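Local coordinates for quinone reductase (Klebsiella pneumoniae subsp. pneumoniae, PDB 4GI5), which binds flavin-adenine dinucleotide and probably acts as an NAD(P)H dehydrogenase that reduces quinones, at residues G162-V165 and G166-A169; F196-Q199 and H200-F204. All coordinates share one frame; numbering follows the deposited sequence.

How the interactions relate
Both contacts are local, within one continuous stretch each, and both lie inside the flavodoxin-like fold, with centres about 13 Å apart. Interaction 1 is a surface turn that delivers the chain into strand 168-174; interaction 2 is a buried pair of turns of helix 196-204, which packs on that same strand. They meet where CB of Ala169 lies 4.0 Å from CD1 of Leu203. Their chemistry follows their place: two turn-closing backbone bonds and an aliphatic lysine chain running past a buried phenylalanine ring in a contact otherwise at the surface, against several main-chain bonds, an aromatic stack and apolar packing in the core, where the second subunit covers part of the helix.

Interaction 1: G162-V165 and G166-A169; sequences GTFV and GKRA
The side chain of Lys167 runs back past Phe164, and the two residues are also tied through their backbones: Lys167 N donates to Phe164 O at 3.0 Å with an N-H...O angle of 148°, the donor tilted from the carbonyl plane. This is the closing bond of a type II beta turn from Phe164 to Lys167. Gly166 takes its third position with positive phi, where a CB would clash with the carbonyl oxygen of Val165.

Along the lysine, Lys167 CB comes first, 3.3 Å from Phe164 O. With chi1 at -57°, Lys167 CG stands beside the backbone N and anti to the carbonyl carbon, which keeps the chain next to the oxygen that its own N-H binds; Lys167 CG is 3.5 Å from Phe164 O. Lys167 CD then reaches CB of Phe164 at 4.1 Å, and Lys167 CE passes the ring obliquely, 4.1 Å from Phe164 CD1. The chain is extended to this point and bends at chi4, carrying NZ to the carbonyl oxygens of Leu111 and Ala113. The aliphatic part therefore packs against Phe164 while the ammonium group is held by oxygens at and just beyond the C-terminal end of helix 101-112, where the helix dipole would probably suit a positive charge.

Phe164 itself is buried, its ring edge-to-face with that of Phe143 and meeting that of Phe208. The preceding turn, Gly162 to Val165, is type I and is closed by Val165 N bonding to Gly162 O at 3.2 Å. Phe164 is thus third in one turn and first in the next. Two overlapping beta turns, type I followed by type II, bring the chain from the surface loop into strand 168-174, a strand of the five-stranded parallel sheet of the flavodoxin-like fold.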
loop_
_atom_site.group_PDB
_atom_site.type_symbol
_atom_site.label_atom_id
_atom_site.label_comp_id
_atom_site.label_asym_id
_atom_site.label_seq_id
_atom_site.Cartn_x
_atom_site.Cartn_y
_atom_site.Cartn_z
ATOM N N GLY B 162 -1.176 -16.971 -14.301
ATOM C CA GLY B 162 -2.236 -16.982 -13.318
ATOM C C GLY B 162 -3.588 -16.867 -13.928
ATOM O O GLY B 162 -3.740 -16.868 -15.186
ATOM N N THR B 163 -4.578 -16.643 -13.041
ATOM C CA THR B 163 -5.968 -16.594 -13.408
ATOM C C THR B 163 -6.277 -15.512 -14.372
ATOM O O THR B 163 -7.196 -15.672 -15.195
ATOM C CB THR B 163 -6.842 -16.524 -12.116
ATOM O OG1 THR B 163 -6.570 -17.703 -11.375
ATOM C CG2 THR B 163 -8.319 -16.468 -12.394
ATOM N N PHE B 164 -5.512 -14.396 -14.365
ATOM C CA PHE B 164 -5.828 -13.248 -15.155
ATOM C C PHE B 164 -5.072 -13.135 -16.481
ATOM O O PHE B 164 -5.138 -12.135 -17.163
ATOM C CB PHE B 164 -5.791 -11.913 -14.354
ATOM C CG PHE B 164 -6.565 -11.979 -13.019
ATOM C CD1 PHE B 164 -7.796 -12.617 -12.929
ATOM C CD2 PHE B 164 -6.056 -11.340 -11.904
ATOM C CE1 PHE B 164 -8.459 -12.754 -11.728
ATOM C CE2 PHE B 164 -6.752 -11.356 -10.730
ATOM C CZ PHE B 164 -7.930 -12.105 -10.599
ATOM N N VAL B 165 -4.344 -14.183 -16.841
ATOM C CA VAL B 165 -3.633 -14.185 -18.119
ATOM C C VAL B 165 -4.636 -13.912 -19.261
ATOM O O VAL B 165 -5.741 -14.490 -19.269
ATOM C CB VAL B 165 -2.929 -15.530 -18.374
ATOM C CG1 VAL B 165 -2.363 -15.557 -19.805
ATOM C CG2 VAL B 165 -1.763 -15.648 -17.510
ATOM N N GLY B 166 -4.236 -13.072 -20.175
ATOM C CA GLY B 166 -5.120 -12.678 -21.282
ATOM C C GLY B 166 -5.896 -11.428 -21.017
ATOM O O GLY B 166 -6.653 -10.945 -21.906
ATOM N N LYS B 167 -5.843 -10.931 -19.764
ATOM C CA LYS B 167 -6.622 -9.717 -19.428
ATOM C C LYS B 167 -5.633 -8.621 -19.295
ATOM O O LYS B 167 -4.431 -8.854 -19.095
ATOM C CB LYS B 167 -7.379 -9.846 -18.078
ATOM C CG LYS B 167 -8.311 -11.011 -17.998
ATOM C CD LYS B 167 -9.054 -11.137 -16.687
ATOM C CE LYS B 167 -9.788 -12.472 -16.522
ATOM N NZ LYS B 167 -10.949 -12.478 -17.423
ATOM N N ARG B 168 -6.102 -7.375 -19.404
ATOM C CA ARG B 168 -5.253 -6.145 -19.274
ATOM C C ARG B 168 -5.775 -5.391 -18.044
ATOM O O ARG B 168 -6.929 -5.490 -17.685
ATOM C CB ARG B 168 -5.423 -5.247 -20.495
ATOM C CG ARG B 168 -4.691 -5.814 -21.709
ATOM C CD ARG B 168 -4.974 -4.989 -23.033
ATOM N NE ARG B 168 -3.795 -5.383 -23.905
ATOM C CZ ARG B 168 -2.929 -4.593 -24.564
ATOM N NH1 ARG B 168 -3.065 -3.253 -24.668
ATOM N NH2 ARG B 168 -1.902 -5.168 -25.184
ATOM N N ALA B 169 -4.867 -4.694 -17.392
ATOM C CA ALA B 169 -5.199 -3.837 -16.190
ATOM C C ALA B 169 -4.462 -2.532 -16.302
ATOM O O ALA B 169 -3.362 -2.382 -16.902
ATOM C CB ALA B 169 -4.810 -4.619 -14.914
#

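Interaction 2: F196-Q199 and H200-F204; sequences FPIQ and HGMLF
Phe196 O receives two backbone N-H groups, from His200 N at 2.8 Å and from Gly201 N at 3.2 Å, so a single carbonyl serves both an i+4 and an i+5 donor. The Gly201 donor lies in the carbonyl plane, whereas that of His200 is tilted from it. Helix 196-204 of this flavodoxin-like fold has a wider, pi-type turn at 200-204. The evidence is two consecutive i+5 bonds: a weak one from Leu203 N to Ile198 O, and one from Phe204 N to Gln199 O, 2.9 Å long with an N-H...O angle of 161°. Ile198 O also takes the N-H of Met202, from above its carbonyl plane.

The side chains of Phe196 and His200 leave the helix in the same direction, one alongside the other. In both, CG is anti to the backbone N, and this shared setting lays the rings together as an offset stack, centroids 4.4 Å apart and planes at 17°. His200 CB sits over the centre of the phenylalanine face, a CH-pi contact. The imidazole also stacks with Tyr159, and Ile187 of the second subunit packs against it.

Further round the helix, Ile198 and Met202, a selenomethionine, lie slantwise to each other, and Leu203 extends to Ala169 and Leu171 of strand 168-174. Ser126 of the second subunit packs on Met202. Between Ile198 and Met202 the apolar contact is made by the selenomethionine methyl, Met202 CE, which lies 3.8 Å from Ile198 CG1.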
loop_
_atom_site.group_PDB
_atom_site.type_symbol
_atom_site.label_atom_id
_atom_site.label_comp_id
_atom_site.label_asym_id
_atom_site.label_seq_id
_atom_site.Cartn_x
_atom_site.Cartn_y
_atom_site.Cartn_z
ATOM N N PHE B 196 5.128 0.200 -7.905
ATOM C CA PHE B 196 5.548 -1.152 -8.165
ATOM C C PHE B 196 4.854 -2.219 -7.318
ATOM O O PHE B 196 4.462 -3.297 -7.863
ATOM C CB PHE B 196 7.061 -1.247 -8.022
ATOM C CG PHE B 196 7.683 -2.577 -8.334
ATOM C CD1 PHE B 196 7.704 -3.601 -7.408
ATOM C CD2 PHE B 196 8.247 -2.827 -9.596
ATOM C CE1 PHE B 196 8.340 -4.811 -7.669
ATOM C CE2 PHE B 196 8.869 -4.065 -9.843
ATOM C CZ PHE B 196 8.908 -5.026 -8.877
ATOM N N PRO B 197 4.649 -2.011 -6.014
ATOM C CA PRO B 197 3.931 -3.080 -5.257
ATOM C C PRO B 197 2.547 -3.343 -5.821
ATOM O O PRO B 197 2.079 -4.438 -5.771
ATOM C CB PRO B 197 3.802 -2.518 -3.825
ATOM C CG PRO B 197 4.918 -1.517 -3.730
ATOM C CD PRO B 197 5.173 -0.962 -5.121
ATOM N N ILE B 198 1.899 -2.311 -6.361
ATOM C CA ILE B 198 0.607 -2.497 -7.012
ATOM C C ILE B 198 0.764 -3.120 -8.424
ATOM O O ILE B 198 0.178 -4.116 -8.742
ATOM C CB ILE B 198 -0.196 -1.189 -7.084
ATOM C CG1 ILE B 198 -0.443 -0.609 -5.673
ATOM C CG2 ILE B 198 -1.478 -1.443 -7.847
ATOM C CD1 ILE B 198 -0.874 0.871 -5.631
ATOM N N GLN B 199 1.518 -2.428 -9.256
ATOM C CA GLN B 199 1.536 -2.838 -10.660
ATOM C C GLN B 199 2.237 -4.183 -10.837
ATOM O O GLN B 199 1.770 -5.013 -11.595
ATOM C CB GLN B 199 2.267 -1.809 -11.493
ATOM C CG GLN B 199 1.469 -0.506 -11.592
ATOM C CD GLN B 199 1.929 0.515 -12.590
ATOM O OE1 GLN B 199 1.082 1.081 -13.268
ATOM N NE2 GLN B 199 3.227 0.792 -12.685
ATOM N N HIS B 200 3.357 -4.387 -10.164
ATOM C CA HIS B 200 4.062 -5.692 -10.261
ATOM C C HIS B 200 3.491 -6.685 -9.278
ATOM O O HIS B 200 3.212 -7.815 -9.674
ATOM C CB HIS B 200 5.559 -5.455 -10.023
ATOM C CG HIS B 200 6.413 -6.658 -10.328
ATOM N ND1 HIS B 200 6.846 -7.557 -9.376
ATOM C CD2 HIS B 200 6.927 -7.093 -11.500
ATOM C CE1 HIS B 200 7.643 -8.450 -9.920
ATOM N NE2 HIS B 200 7.680 -8.233 -11.230
ATOM N N GLY B 201 3.209 -6.239 -8.034
ATOM C CA GLY B 201 2.800 -7.156 -6.987
ATOM C C GLY B 201 1.365 -7.564 -6.921
ATOM O O GLY B 201 1.040 -8.626 -6.441
HETATM N N MSE B 202 0.483 -6.734 -7.487
HETATM C CA MSE B 202 -0.940 -6.963 -7.429
HETATM C C MSE B 202 -1.574 -7.233 -8.800
HETATM O O MSE B 202 -2.676 -7.836 -8.902
HETATM C CB MSE B 202 -1.741 -5.871 -6.694
HETATM C CG MSE B 202 -1.236 -5.675 -5.279
HETATM SE SE MSE B 202 -2.246 -4.134 -4.531
HETATM C CE MSE B 202 -0.840 -3.558 -3.350
ATOM N N LEU B 203 -0.974 -6.719 -9.878
ATOM C CA LEU B 203 -1.547 -6.801 -11.207
ATOM C C LEU B 203 -0.775 -7.833 -12.047
ATOM O O LEU B 203 -1.360 -8.818 -12.505
ATOM C CB LEU B 203 -1.631 -5.431 -11.863
ATOM C CG LEU B 203 -2.506 -4.370 -11.145
ATOM C CD1 LEU B 203 -2.523 -3.094 -11.976
ATOM C CD2 LEU B 203 -3.849 -4.892 -10.798
ATOM N N PHE B 204 0.516 -7.608 -12.201
ATOM C CA PHE B 204 1.319 -8.579 -12.996
ATOM C C PHE B 204 1.345 -9.912 -12.265
ATOM O O PHE B 204 1.331 -11.006 -12.903
ATOM C CB PHE B 204 2.718 -8.072 -13.139
ATOM C CG PHE B 204 3.611 -8.923 -14.052
ATOM C CD1 PHE B 204 3.291 -9.162 -15.419
ATOM C CD2 PHE B 204 4.766 -9.450 -13.521
ATOM C CE1 PHE B 204 4.071 -9.943 -16.212
ATOM C CE2 PHE B 204 5.594 -10.198 -14.332
ATOM C CZ PHE B 204 5.218 -10.440 -15.627
#